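Farnesyl pyrophosphate synthetase (Staphylococcus aureus, PDB 5H9D) probably catalyses the magnesium-dependent chain elongation of prenyl diphosphates to heptaprenyl diphosphate, as a member of the FPP/GGPP synthase family. Local coordinates at residues M242-D247 against S274-E279; I208-D213 against H233-I238; S154-I159 against P237-M242; G202-I207 against A282-Y287. All blocks are in the same frame, centred on the assembly; numbering follows the deposited sequence.

All four contacts lie on the same side of the chain's centre, their centres about 9 to 17 Å apart. Helix 236-243 ties contacts 1, 2 and 3 together. Contacts 2 and 4 use successive turns of helix 188-215, and contacts 1 and 4 both draw on helix 276-296, contact 1 near its beginning. Along the chain, 154-159 comes first, followed by 202-207 and 208-213, then the run 233-247, and last 274-279 and 282-287; contacts 1 and 2 are thus nested inside the loop closed by contact 4. Short helix 236-243 is thereby packed against three longer helices or their approaches, beside a sequence resembling the second aspartate-rich motif of prenyl synthases.

Contact 1 (M242-D247 against S274-E279); sequences MRKNPD and SDSIDE
At the edge of the R243 guanidinium, close to its plane, sits one carboxylate oxygen of E279, and the two flat groups are turned 34° against each other. NH1 of R243 and OE1 of E279 stand 3.5 Å apart, a salt bridge made through one nitrogen and one oxygen. The other oxygen, OE2 of E279, looks to a second cation, lying 3.7 Å from NZ of K244 in a longer ion pair. One carboxylate thus serves two basic groups, and the three residues form a small salt-bridge network. K244 reaches it because its chain runs extended beyond CG, passing alongside the equally extended E279 in the reverse direction. On the way its CE comes 3.4 Å from OG of S276, while NZ lies 3.8 Å from CB of D275, whose carboxylate is near but not in contact. The S276 hydroxyl is itself hydrogen-bonded to E241, which also bonds the N245 amide. A small serine suits this place, beside the lysine chain; S276 N in turn donates to OG of S274 over 3.0 Å, a capping bond. R243 ends helix 236-243 and K244 follows just after it, while E279 lies near the N-terminal end of the helix that runs on to 296, so each helix end would probably favour the charge it carries. Long, flexible residues of opposite sign fit this exposed surface, where they span the distance between two helix ends. The chemistry implies a largely electrostatic, adaptable surface link, with E279 probably kept ionised by its two basic neighbours.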
loop_
_atom_site.group_PDB
_atom_site.type_symbol
_atom_site.label_atom_id
_atom_site.label_comp_id
_atom_site.label_asym_id
_atom_site.label_seq_id
_atom_site.Cartn_x
_atom_site.Cartn_y
_atom_site.Cartn_z
ATOM N N MET A 242 -19.186 -19.684 15.030
ATOM C CA MET A 242 -18.654 -21.042 14.893
ATOM C C MET A 242 -18.399 -21.694 16.254
ATOM O O MET A 242 -18.916 -22.786 16.520
ATOM C CB MET A 242 -17.361 -21.070 14.068
ATOM C CG MET A 242 -17.566 -20.939 12.566
ATOM S SD MET A 242 -16.054 -21.316 11.589
ATOM C CE MET A 242 -15.488 -19.745 11.164
ATOM N N ARG A 243 -17.622 -21.034 17.119
ATOM C CA ARG A 243 -17.303 -21.579 18.434
ATOM C C ARG A 243 -18.527 -22.023 19.231
ATOM O O ARG A 243 -18.437 -22.929 20.049
ATOM C CB ARG A 243 -16.509 -20.566 19.258
ATOM C CG ARG A 243 -17.192 -19.225 19.381
ATOM C CD ARG A 243 -16.751 -18.423 20.598
ATOM N NE ARG A 243 -15.305 -18.240 20.705
ATOM C CZ ARG A 243 -14.727 -17.150 21.219
ATOM N NH1 ARG A 243 -15.474 -16.143 21.667
ATOM N NH2 ARG A 243 -13.399 -17.066 21.294
ATOM N N LYS A 244 -19.674 -21.403 19.003
ATOM C CA LYS A 244 -20.850 -21.804 19.766
ATOM C C LYS A 244 -21.935 -22.527 18.971
ATOM O O LYS A 244 -23.016 -22.791 19.508
ATOM C CB LYS A 244 -21.474 -20.590 20.476
ATOM C CG LYS A 244 -22.187 -19.583 19.588
ATOM C CD LYS A 244 -22.721 -18.474 20.478
ATOM C CE LYS A 244 -23.114 -17.213 19.719
ATOM N NZ LYS A 244 -23.205 -16.075 20.701
ATOM N N ASN A 245 -21.649 -22.865 17.712
ATOM C CA ASN A 245 -22.629 -23.529 16.864
ATOM C C ASN A 245 -21.969 -24.575 15.979
ATOM O O ASN A 245 -21.697 -24.326 14.798
ATOM C CB ASN A 245 -23.332 -22.489 15.992
ATOM C CG ASN A 245 -24.597 -23.010 15.364
ATOM O OD1 ASN A 245 -24.855 -24.216 15.348
ATOM N ND2 ASN A 245 -25.401 -22.099 14.833
ATOM N N PRO A 246 -21.717 -25.772 16.533
ATOM C CA PRO A 246 -21.084 -26.872 15.797
ATOM C C PRO A 246 -21.728 -27.263 14.462
ATOM O O PRO A 246 -21.098 -27.943 13.649
ATOM C CB PRO A 246 -21.067 -28.017 16.819
ATOM C CG PRO A 246 -22.168 -27.674 17.768
ATOM C CD PRO A 246 -22.030 -26.183 17.912
ATOM N N ASP A 247 -22.965 -26.851 14.221
ATOM C CA ASP A 247 -23.608 -27.164 12.935
ATOM C C ASP A 247 -23.063 -26.185 11.898
ATOM O O ASP A 247 -22.673 -26.575 10.796
ATOM C CB ASP A 247 -25.128 -26.977 13.000
ATOM C CG ASP A 247 -25.780 -27.866 14.015
ATOM O OD1 ASP A 247 -26.634 -27.362 14.787
ATOM O OD2 ASP A 247 -25.440 -29.065 14.038
ATOM N N SER A 274 -28.391 -13.747 14.590
ATOM C CA SER A 274 -27.483 -14.231 15.614
ATOM C C SER A 274 -27.083 -13.188 16.665
ATOM O O SER A 274 -27.281 -11.972 16.488
ATOM C CB SER A 274 -26.229 -14.783 14.929
ATOM O OG SER A 274 -25.287 -15.285 15.863
ATOM N N ASP A 275 -26.528 -13.693 17.765
ATOM C CA ASP A 275 -26.049 -12.848 18.854
ATOM C C ASP A 275 -24.612 -12.443 18.515
ATOM O O ASP A 275 -24.070 -11.462 19.037
ATOM C CB ASP A 275 -26.072 -13.617 20.196
ATOM C CG ASP A 275 -27.493 -13.876 20.708
ATOM O OD1 ASP A 275 -28.346 -12.956 20.643
ATOM O OD2 ASP A 275 -27.762 -14.999 21.189
ATOM N N SER A 276 -24.015 -13.217 17.617
ATOM C CA SER A 276 -22.646 -13.014 17.184
ATOM C C SER A 276 -22.406 -11.676 16.518
ATOM O O SER A 276 -21.307 -11.139 16.570
ATOM C CB SER A 276 -22.247 -14.150 16.262
ATOM O OG SER A 276 -22.149 -15.354 16.999
ATOM N N ILE A 277 -23.427 -11.135 15.881
ATOM C CA ILE A 277 -23.276 -9.843 15.255
ATOM C C ILE A 277 -23.119 -8.849 16.384
ATOM O O ILE A 277 -22.467 -7.819 16.238
ATOM C CB ILE A 277 -24.503 -9.462 14.416
ATOM C CG1 ILE A 277 -24.336 -10.006 13.012
ATOM C CG2 ILE A 277 -24.659 -7.948 14.359
ATOM C CD1 ILE A 277 -23.191 -9.361 12.255
ATOM N N ASP A 278 -23.709 -9.171 17.524
ATOM C CA ASP A 278 -23.631 -8.270 18.659
ATOM C C ASP A 278 -22.395 -8.504 19.511
ATOM O O ASP A 278 -21.837 -7.561 20.078
ATOM C CB ASP A 278 -24.927 -8.365 19.476
ATOM C CG ASP A 278 -26.123 -7.745 18.736
ATOM O OD1 ASP A 278 -26.214 -6.489 18.713
ATOM O OD2 ASP A 278 -26.944 -8.509 18.158
ATOM N N GLU A 279 -21.952 -9.752 19.593
ATOM C CA GLU A 279 -20.763 -10.045 20.358
ATOM C C GLU A 279 -19.612 -9.368 19.602
ATOM O O GLU A 279 -18.689 -8.837 20.219
ATOM C CB GLU A 279 -20.566 -11.556 20.453
ATOM C CG GLU A 279 -19.515 -11.982 21.482
ATOM C CD GLU A 279 -19.201 -13.483 21.434
ATOM O OE1 GLU A 279 -18.167 -13.912 22.011
ATOM O OE2 GLU A 279 -19.993 -14.234 20.825
#

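Contact 2 (I208-D213 against H233-I238); sequences IDDVLD and HITLPI
D210, in the run D209-D213 whose sequence DDVLD matches the second aspartate-rich DDxxD motif of the prenyl synthases, leans across T235. In relatives that motif holds magnesium and the diphosphate of the substrate, and the same role is probable here. The D210 and T235 side chains meet at a slant: OD2 of D210 lies 3.4 Å from CB of T235 and 3.7 Å from its CG2, so the carboxylate rests on the carbon side of the threonine. OG1 of T235 is turned toward the stem of the aspartate instead, 3.7 Å from CB of D210. The polar end of D210 finds its partner beyond this contact, in a hydrogen bond between its OD2 and OH of Y161. T235 stands at the N-cap position of helix 236-243 but makes no side-chain capping bond; its compact, branched shape offers the aspartate a carbon surface. Two residues on, the P237 ring puts CG 3.9 Å from the carbonyl O of D210 and CD 4.1 Å from D210 CB. A proline is well placed in the first turn of a helix, where no amide hydrogen is needed. Beside it V211 adds an apolar touch, CG2 to CG of P237 at 4.3 Å.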
loop_
_atom_site.group_PDB
_atom_site.type_symbol
_atom_site.label_atom_id
_atom_site.label_comp_id
_atom_site.label_asym_id
_atom_site.label_seq_id
_atom_site.Cartn_x
_atom_site.Cartn_y
_atom_site.Cartn_z
ATOM N N ILE A 208 -15.872 -3.097 12.809
ATOM C CA ILE A 208 -17.146 -2.541 12.400
ATOM C C ILE A 208 -17.442 -2.850 10.941
ATOM O O ILE A 208 -18.557 -3.254 10.624
ATOM C CB ILE A 208 -17.214 -1.033 12.710
ATOM C CG1 ILE A 208 -17.591 -0.873 14.184
ATOM C CG2 ILE A 208 -18.215 -0.318 11.810
ATOM C CD1 ILE A 208 -17.061 0.394 14.812
ATOM N N ASP A 209 -16.470 -2.676 10.053
ATOM C CA ASP A 209 -16.675 -3.029 8.643
ATOM C C ASP A 209 -17.250 -4.460 8.524
ATOM O O ASP A 209 -18.240 -4.689 7.840
ATOM C CB ASP A 209 -15.344 -3.027 7.879
ATOM C CG ASP A 209 -14.945 -1.666 7.370
ATOM O OD1 ASP A 209 -14.906 -0.694 8.161
ATOM O OD2 ASP A 209 -14.643 -1.581 6.160
ATOM N N ASP A 210 -16.608 -5.411 9.196
ATOM C CA ASP A 210 -17.014 -6.800 9.128
ATOM C C ASP A 210 -18.394 -7.031 9.634
ATOM O O ASP A 210 -19.096 -7.912 9.163
ATOM C CB ASP A 210 -16.027 -7.696 9.879
ATOM C CG ASP A 210 -14.636 -7.641 9.283
ATOM O OD1 ASP A 210 -14.484 -7.152 8.122
ATOM O OD2 ASP A 210 -13.698 -8.098 9.974
ATOM N N VAL A 211 -18.798 -6.254 10.613
ATOM C CA VAL A 211 -20.144 -6.434 11.100
ATOM C C VAL A 211 -21.088 -5.858 10.046
ATOM O O VAL A 211 -22.065 -6.498 9.687
ATOM C CB VAL A 211 -20.362 -5.742 12.459
ATOM C CG1 VAL A 211 -21.802 -5.925 12.901
ATOM C CG2 VAL A 211 -19.440 -6.342 13.489
ATOM N N LEU A 212 -20.762 -4.680 9.510
ATOM C CA LEU A 212 -21.607 -4.036 8.510
ATOM C C LEU A 212 -21.677 -4.756 7.174
ATOM O O LEU A 212 -22.317 -4.295 6.240
ATOM C CB LEU A 212 -21.143 -2.608 8.264
ATOM C CG LEU A 212 -21.271 -1.528 9.342
ATOM C CD1 LEU A 212 -20.757 -0.206 8.762
ATOM C CD2 LEU A 212 -22.695 -1.408 9.801
ATOM N N ASP A 213 -21.015 -5.888 7.064
ATOM C CA ASP A 213 -21.047 -6.592 5.802
ATOM C C ASP A 213 -22.239 -7.543 5.814
ATOM O O ASP A 213 -22.627 -8.077 4.781
ATOM C CB ASP A 213 -19.728 -7.348 5.589
ATOM C CG ASP A 213 -19.335 -7.424 4.120
ATOM O OD1 ASP A 213 -19.815 -8.343 3.415
ATOM O OD2 ASP A 213 -18.559 -6.540 3.673
ATOM N N HIS A 233 -13.500 -14.753 3.127
ATOM C CA HIS A 233 -12.995 -14.073 4.332
ATOM C C HIS A 233 -13.837 -14.373 5.558
ATOM O O HIS A 233 -14.967 -13.887 5.681
ATOM C CB HIS A 233 -12.985 -12.570 4.132
ATOM C CG HIS A 233 -12.193 -12.135 2.948
ATOM N ND1 HIS A 233 -10.818 -12.226 2.901
ATOM C CD2 HIS A 233 -12.582 -11.634 1.752
ATOM C CE1 HIS A 233 -10.394 -11.800 1.725
ATOM N NE2 HIS A 233 -11.444 -11.437 1.008
ATOM N N ILE A 234 -13.269 -15.168 6.462
ATOM C CA ILE A 234 -13.922 -15.562 7.703
ATOM C C ILE A 234 -13.614 -14.506 8.769
ATOM O O ILE A 234 -12.584 -14.555 9.418
ATOM C CB ILE A 234 -13.393 -16.901 8.151
ATOM C CG1 ILE A 234 -13.385 -17.857 6.958
ATOM C CG2 ILE A 234 -14.211 -17.421 9.284
ATOM C CD1 ILE A 234 -14.720 -18.042 6.296
ATOM N N THR A 235 -14.538 -13.569 8.959
ATOM C CA THR A 235 -14.346 -12.467 9.874
ATOM C C THR A 235 -14.946 -12.690 11.259
ATOM O O THR A 235 -15.691 -13.647 11.464
ATOM C CB THR A 235 -14.889 -11.193 9.227
ATOM O OG1 THR A 235 -16.308 -11.308 9.069
ATOM C CG2 THR A 235 -14.264 -11.006 7.823
ATOM N N LEU A 236 -14.627 -11.799 12.199
ATOM C CA LEU A 236 -15.078 -11.943 13.574
ATOM C C LEU A 236 -16.507 -12.475 13.780
ATOM O O LEU A 236 -16.705 -13.452 14.508
ATOM C CB LEU A 236 -14.870 -10.627 14.352
ATOM C CG LEU A 236 -15.046 -10.754 15.875
ATOM C CD1 LEU A 236 -14.107 -11.830 16.339
ATOM C CD2 LEU A 236 -14.780 -9.469 16.615
ATOM N N PRO A 237 -17.517 -11.852 13.152
ATOM C CA PRO A 237 -18.876 -12.376 13.359
ATOM C C PRO A 237 -18.930 -13.892 13.127
ATOM O O PRO A 237 -19.403 -14.658 13.968
ATOM C CB PRO A 237 -19.697 -11.634 12.321
ATOM C CG PRO A 237 -18.927 -10.369 12.133
ATOM C CD PRO A 237 -17.513 -10.809 12.126
ATOM N N ILE A 238 -18.393 -14.309 11.984
ATOM C CA ILE A 238 -18.387 -15.711 11.599
ATOM C C ILE A 238 -17.551 -16.639 12.467
ATOM O O ILE A 238 -17.837 -17.824 12.533
ATOM C CB ILE A 238 -17.985 -15.852 10.130
ATOM C CG1 ILE A 238 -18.793 -14.839 9.292
ATOM C CG2 ILE A 238 -18.300 -17.256 9.651
ATOM C CD1 ILE A 238 -18.566 -14.902 7.808
#

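Contact 3 (S154-I159 against P237-M242); sequences SQQTII and PILLEM
In I158 a chi1 of -78° sets CG1 beside the backbone N, and a chi2 of -175° carries CD1 straight outward to helix 236-243, so that one isoleucine arm serves two leucines. CG1 passes alongside L239, 3.7 Å from its CB, the two chains sliding by in reverse directions. CD1 goes on to meet CD2 of L240 at 3.6 Å, where the chains cross at about a right angle. L239 points toward the loop, and both its methyls pack on Q156. CD2 of L239 lies 3.6 Å from the carbonyl O of Q156, while CD1 comes 3.8 Å from the NE2 of its amide. The Q156 and L239 side chains cross at about a right angle, the glutamine chain being bent at chi2. Its OE1 is hydrogen-bonded to N160, a polar anchor for an otherwise greasy meeting; a glutamine suits a place where chain length and an amide end are both used. Farther along, M242 sends its thioether toward the loop, SD lying 4.1 Å from the carbonyl O of S154. L239 and L240 are buried and I158 packs on both, so branched aliphatic groups, which interlock by shape, suit all three. The contact joins the loop between helices 127-150 and 158-183, and the first residues of the latter, to one face of helix 236-243, which also packs P237 against helix 188-215. This is plain helix packing within the all-helical isoprenoid synthase fold, joining a short helix to the start of a long one.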
loop_
_atom_site.group_PDB
_atom_site.type_symbol
_atom_site.label_atom_id
_atom_site.label_comp_id
_atom_site.label_asym_id
_atom_site.label_seq_id
_atom_site.Cartn_x
_atom_site.Cartn_y
_atom_site.Cartn_z
ATOM N N SER A 154 -11.685 -22.490 7.202
ATOM C CA SER A 154 -12.582 -22.540 8.354
ATOM C C SER A 154 -11.933 -23.017 9.637
ATOM O O SER A 154 -12.616 -23.233 10.629
ATOM C CB SER A 154 -13.761 -23.448 8.027
ATOM O OG SER A 154 -13.296 -24.650 7.446
ATOM N N GLN A 155 -10.618 -23.189 9.630
ATOM C CA GLN A 155 -9.931 -23.675 10.823
ATOM C C GLN A 155 -9.100 -22.594 11.526
ATOM O O GLN A 155 -8.441 -22.839 12.533
ATOM C CB GLN A 155 -9.050 -24.867 10.433
ATOM C CG GLN A 155 -9.747 -25.863 9.478
ATOM C CD GLN A 155 -10.998 -26.509 10.079
ATOM O OE1 GLN A 155 -12.060 -26.537 9.447
ATOM N NE2 GLN A 155 -10.874 -27.037 11.300
ATOM N N GLN A 156 -9.158 -21.383 11.002
ATOM C CA GLN A 156 -8.393 -20.317 11.566
ATOM C C GLN A 156 -8.945 -19.869 12.928
ATOM O O GLN A 156 -10.130 -20.029 13.225
ATOM C CB GLN A 156 -8.348 -19.174 10.569
ATOM C CG GLN A 156 -9.571 -18.322 10.583
ATOM C CD GLN A 156 -9.213 -16.857 10.635
ATOM O OE1 GLN A 156 -8.072 -16.488 10.962
ATOM N NE2 GLN A 156 -10.188 -16.004 10.324
ATOM N N THR A 157 -8.071 -19.299 13.751
ATOM C CA THR A 157 -8.438 -18.852 15.087
ATOM C C THR A 157 -8.694 -17.319 15.251
ATOM O O THR A 157 -8.242 -16.484 14.443
ATOM C CB THR A 157 -7.350 -19.323 16.079
ATOM O OG1 THR A 157 -7.926 -19.501 17.378
ATOM C CG2 THR A 157 -6.206 -18.310 16.148
ATOM N N ILE A 158 -9.441 -16.958 16.293
ATOM C CA ILE A 158 -9.727 -15.555 16.546
ATOM C C ILE A 158 -8.459 -14.746 16.801
ATOM O O ILE A 158 -8.266 -13.684 16.211
ATOM C CB ILE A 158 -10.705 -15.385 17.722
ATOM C CG1 ILE A 158 -12.122 -15.696 17.229
ATOM C CG2 ILE A 158 -10.625 -13.975 18.270
ATOM C CD1 ILE A 158 -13.184 -15.459 18.224
ATOM N N ILE A 159 -7.594 -15.245 17.672
ATOM C CA ILE A 159 -6.348 -14.558 17.968
ATOM C C ILE A 159 -5.650 -14.271 16.633
ATOM O O ILE A 159 -4.904 -13.291 16.483
ATOM C CB ILE A 159 -5.446 -15.451 18.890
ATOM C CG1 ILE A 159 -4.683 -14.591 19.904
ATOM C CG2 ILE A 159 -4.492 -16.285 18.063
ATOM C CD1 ILE A 159 -3.574 -13.799 19.327
ATOM N N PRO A 237 -17.517 -11.852 13.152
ATOM C CA PRO A 237 -18.876 -12.376 13.359
ATOM C C PRO A 237 -18.930 -13.892 13.127
ATOM O O PRO A 237 -19.403 -14.658 13.968
ATOM C CB PRO A 237 -19.697 -11.634 12.321
ATOM C CG PRO A 237 -18.927 -10.369 12.133
ATOM C CD PRO A 237 -17.513 -10.809 12.126
ATOM N N ILE A 238 -18.393 -14.309 11.984
ATOM C CA ILE A 238 -18.387 -15.711 11.599
ATOM C C ILE A 238 -17.551 -16.639 12.467
ATOM O O ILE A 238 -17.837 -17.824 12.533
ATOM C CB ILE A 238 -17.985 -15.852 10.130
ATOM C CG1 ILE A 238 -18.793 -14.839 9.292
ATOM C CG2 ILE A 238 -18.300 -17.256 9.651
ATOM C CD1 ILE A 238 -18.566 -14.902 7.808
ATOM N N LEU A 239 -16.532 -16.110 13.136
ATOM C CA LEU A 239 -15.686 -16.923 14.013
ATOM C C LEU A 239 -16.430 -17.169 15.317
ATOM O O LEU A 239 -16.293 -18.227 15.933
ATOM C CB LEU A 239 -14.368 -16.201 14.310
ATOM C CG LEU A 239 -13.413 -16.169 13.118
ATOM C CD1 LEU A 239 -12.412 -15.016 13.205
ATOM C CD2 LEU A 239 -12.694 -17.496 13.066
ATOM N N LEU A 240 -17.216 -16.172 15.721
ATOM C CA LEU A 240 -17.980 -16.240 16.947
ATOM C C LEU A 240 -19.116 -17.229 16.831
ATOM O O LEU A 240 -19.314 -18.056 17.704
ATOM C CB LEU A 240 -18.517 -14.857 17.321
ATOM C CG LEU A 240 -17.425 -13.839 17.652
ATOM C CD1 LEU A 240 -18.030 -12.554 18.104
ATOM C CD2 LEU A 240 -16.528 -14.379 18.736
ATOM N N GLU A 241 -19.864 -17.159 15.748
ATOM C CA GLU A 241 -20.958 -18.089 15.594
ATOM C C GLU A 241 -20.432 -19.511 15.458
ATOM O O GLU A 241 -21.143 -20.452 15.757
ATOM C CB GLU A 241 -21.829 -17.715 14.387
ATOM C CG GLU A 241 -23.178 -18.452 14.332
ATOM C CD GLU A 241 -23.985 -18.354 15.629
ATOM O OE1 GLU A 241 -25.024 -19.046 15.750
ATOM O OE2 GLU A 241 -23.586 -17.593 16.536
ATOM N N MET A 242 -19.186 -19.684 15.030
ATOM C CA MET A 242 -18.654 -21.042 14.893
ATOM C C MET A 242 -18.399 -21.694 16.254
ATOM O O MET A 242 -18.916 -22.786 16.520
ATOM C CB MET A 242 -17.361 -21.070 14.068
ATOM C CG MET A 242 -17.566 -20.939 12.566
ATOM S SD MET A 242 -16.054 -21.316 11.589
ATOM C CE MET A 242 -15.488 -19.745 11.164
#

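Contact 4 (G202-I207 against A282-Y287); sequences GMSFQI and AVSSKY
M203 lays its CB over the centre of the Y287 ring, 3.8 Å from the centroid and only 1° from the ring normal, a textbook CH-pi contact. The rest of M203 curls over the same aromatic group: its chain bends at chi2 and chi3, bringing CE to within 3.6 Å of the tyrosine OH, while SD sits 5.4 Å from the centroid in an oblique Met-aromatic contact. An unbranched, flexible methionine can mould itself to the flat ring. The next bump is I207. Its CD1 enters the hollow between V283 and Y287, 3.4 Å from CG1 of V283 and 3.9 Å from CD2 of Y287, the I207 side chain crossing both at about a right angle. Its other arm, CG2, packs on CB of S284. Where the helices come nearest, large groups give way to small ones: S204 and S284 face each other with CA atoms 4.3 Å apart. Their hydroxyls join in a hydrogen bond of 3.1 Å, OG to OG, in which either could be the donor. Serine suits this buried seam since it is small enough to let the backbones approach and each hydroxyl finds a partner in the other. The bulky M203, I207, V283 and Y287 thus gather to one side of the seam, filling the groove between the helices. The segments of helices 188-215 and 276-296 run nearly antiparallel, at 161° with axes 8.3 Å apart, a close helix pair in the all-alpha isoprenoid synthase fold.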
loop_
_atom_site.group_PDB
_atom_site.type_symbol
_atom_site.label_atom_id
_atom_site.label_comp_id
_atom_site.label_asym_id
_atom_site.label_seq_id
_atom_site.Cartn_x
_atom_site.Cartn_y
_atom_site.Cartn_z
ATOM N N GLY A 202 -8.226 1.864 15.106
ATOM C CA GLY A 202 -8.079 1.049 13.911
ATOM C C GLY A 202 -8.630 -0.361 14.046
ATOM O O GLY A 202 -9.211 -0.878 13.101
ATOM N N MET A 203 -8.440 -0.998 15.198
ATOM C CA MET A 203 -8.964 -2.350 15.418
ATOM C C MET A 203 -10.487 -2.286 15.434
ATOM O O MET A 203 -11.168 -3.086 14.780
ATOM C CB MET A 203 -8.455 -2.929 16.751
ATOM C CG MET A 203 -6.928 -3.133 16.806
ATOM S SD MET A 203 -6.347 -4.460 15.756
ATOM C CE MET A 203 -7.250 -5.869 16.427
ATOM N N SER A 204 -11.021 -1.320 16.170
ATOM C CA SER A 204 -12.461 -1.141 16.235
ATOM C C SER A 204 -13.042 -0.844 14.847
ATOM O O SER A 204 -14.098 -1.362 14.462
ATOM C CB SER A 204 -12.790 0.011 17.158
ATOM O OG SER A 204 -14.032 0.573 16.782
ATOM N N PHE A 205 -12.330 0.008 14.115
ATOM C CA PHE A 205 -12.690 0.428 12.783
ATOM C C PHE A 205 -13.046 -0.787 11.934
ATOM O O PHE A 205 -14.186 -0.931 11.479
ATOM C CB PHE A 205 -11.496 1.172 12.177
ATOM C CG PHE A 205 -11.785 1.833 10.839
ATOM C CD1 PHE A 205 -12.819 2.748 10.700
ATOM C CD2 PHE A 205 -10.987 1.576 9.733
ATOM C CE1 PHE A 205 -13.041 3.392 9.485
ATOM C CE2 PHE A 205 -11.204 2.217 8.530
ATOM C CZ PHE A 205 -12.223 3.122 8.405
ATOM N N GLN A 206 -12.053 -1.653 11.727
ATOM C CA GLN A 206 -12.194 -2.866 10.928
ATOM C C GLN A 206 -13.262 -3.826 11.444
ATOM O O GLN A 206 -14.003 -4.413 10.660
ATOM C CB GLN A 206 -10.842 -3.609 10.844
ATOM C CG GLN A 206 -10.829 -4.792 9.858
ATOM C CD GLN A 206 -11.257 -4.363 8.435
ATOM O OE1 GLN A 206 -10.564 -3.577 7.776
ATOM N NE2 GLN A 206 -12.418 -4.871 7.976
ATOM N N ILE A 207 -13.339 -3.998 12.756
ATOM C CA ILE A 207 -14.335 -4.907 13.275
ATOM C C ILE A 207 -15.710 -4.412 12.849
ATOM O O ILE A 207 -16.599 -5.195 12.523
ATOM C CB ILE A 207 -14.246 -5.043 14.800
ATOM C CG1 ILE A 207 -12.932 -5.733 15.173
ATOM C CG2 ILE A 207 -15.426 -5.844 15.300
ATOM C CD1 ILE A 207 -12.710 -5.957 16.639
ATOM N N ALA A 282 -19.554 -5.784 20.146
ATOM C CA ALA A 282 -19.081 -5.603 21.522
ATOM C C ALA A 282 -17.567 -5.474 21.638
ATOM O O ALA A 282 -17.035 -4.714 22.463
ATOM C CB ALA A 282 -19.550 -6.749 22.376
ATOM N N VAL A 283 -16.873 -6.247 20.820
ATOM C CA VAL A 283 -15.426 -6.223 20.818
ATOM C C VAL A 283 -14.975 -4.871 20.259
ATOM O O VAL A 283 -13.941 -4.313 20.646
ATOM C CB VAL A 283 -14.871 -7.318 19.923
ATOM C CG1 VAL A 283 -13.411 -7.100 19.785
ATOM C CG2 VAL A 283 -15.199 -8.711 20.470
ATOM N N SER A 284 -15.746 -4.362 19.312
ATOM C CA SER A 284 -15.440 -3.088 18.719
ATOM C C SER A 284 -15.506 -2.110 19.872
ATOM O O SER A 284 -14.574 -1.337 20.110
ATOM C CB SER A 284 -16.494 -2.748 17.664
ATOM O OG SER A 284 -16.343 -1.435 17.144
ATOM N N SER A 285 -16.615 -2.173 20.604
ATOM C CA SER A 285 -16.842 -1.290 21.742
ATOM C C SER A 285 -15.815 -1.338 22.840
ATOM O O SER A 285 -15.385 -0.289 23.321
ATOM C CB SER A 285 -18.205 -1.533 22.329
ATOM O OG SER A 285 -19.108 -0.650 21.704
ATOM N N LYS A 286 -15.424 -2.528 23.261
ATOM C CA LYS A 286 -14.421 -2.592 24.289
ATOM C C LYS A 286 -13.166 -1.881 23.757
ATOM O O LYS A 286 -12.493 -1.124 24.489
ATOM C CB LYS A 286 -14.118 -4.044 24.637
ATOM C CG LYS A 286 -13.039 -4.165 25.666
ATOM C CD LYS A 286 -12.892 -5.570 26.150
ATOM C CE LYS A 286 -14.121 -6.021 26.900
ATOM N NZ LYS A 286 -13.788 -7.280 27.583
ATOM N N TYR A 287 -12.866 -2.112 22.472
ATOM C CA TYR A 287 -11.699 -1.499 21.809
ATOM C C TYR A 287 -11.767 0.008 21.821
ATOM O O TYR A 287 -10.752 0.662 22.056
ATOM C CB TYR A 287 -11.543 -2.000 20.360
ATOM C CG TYR A 287 -10.524 -3.112 20.231
ATOM C CD1 TYR A 287 -9.213 -2.941 20.712
ATOM C CD2 TYR A 287 -10.865 -4.347 19.651
ATOM C CE1 TYR A 287 -8.262 -3.965 20.627
ATOM C CE2 TYR A 287 -9.908 -5.401 19.551
ATOM C CZ TYR A 287 -8.611 -5.194 20.045
ATOM O OH TYR A 287 -7.657 -6.188 19.951
#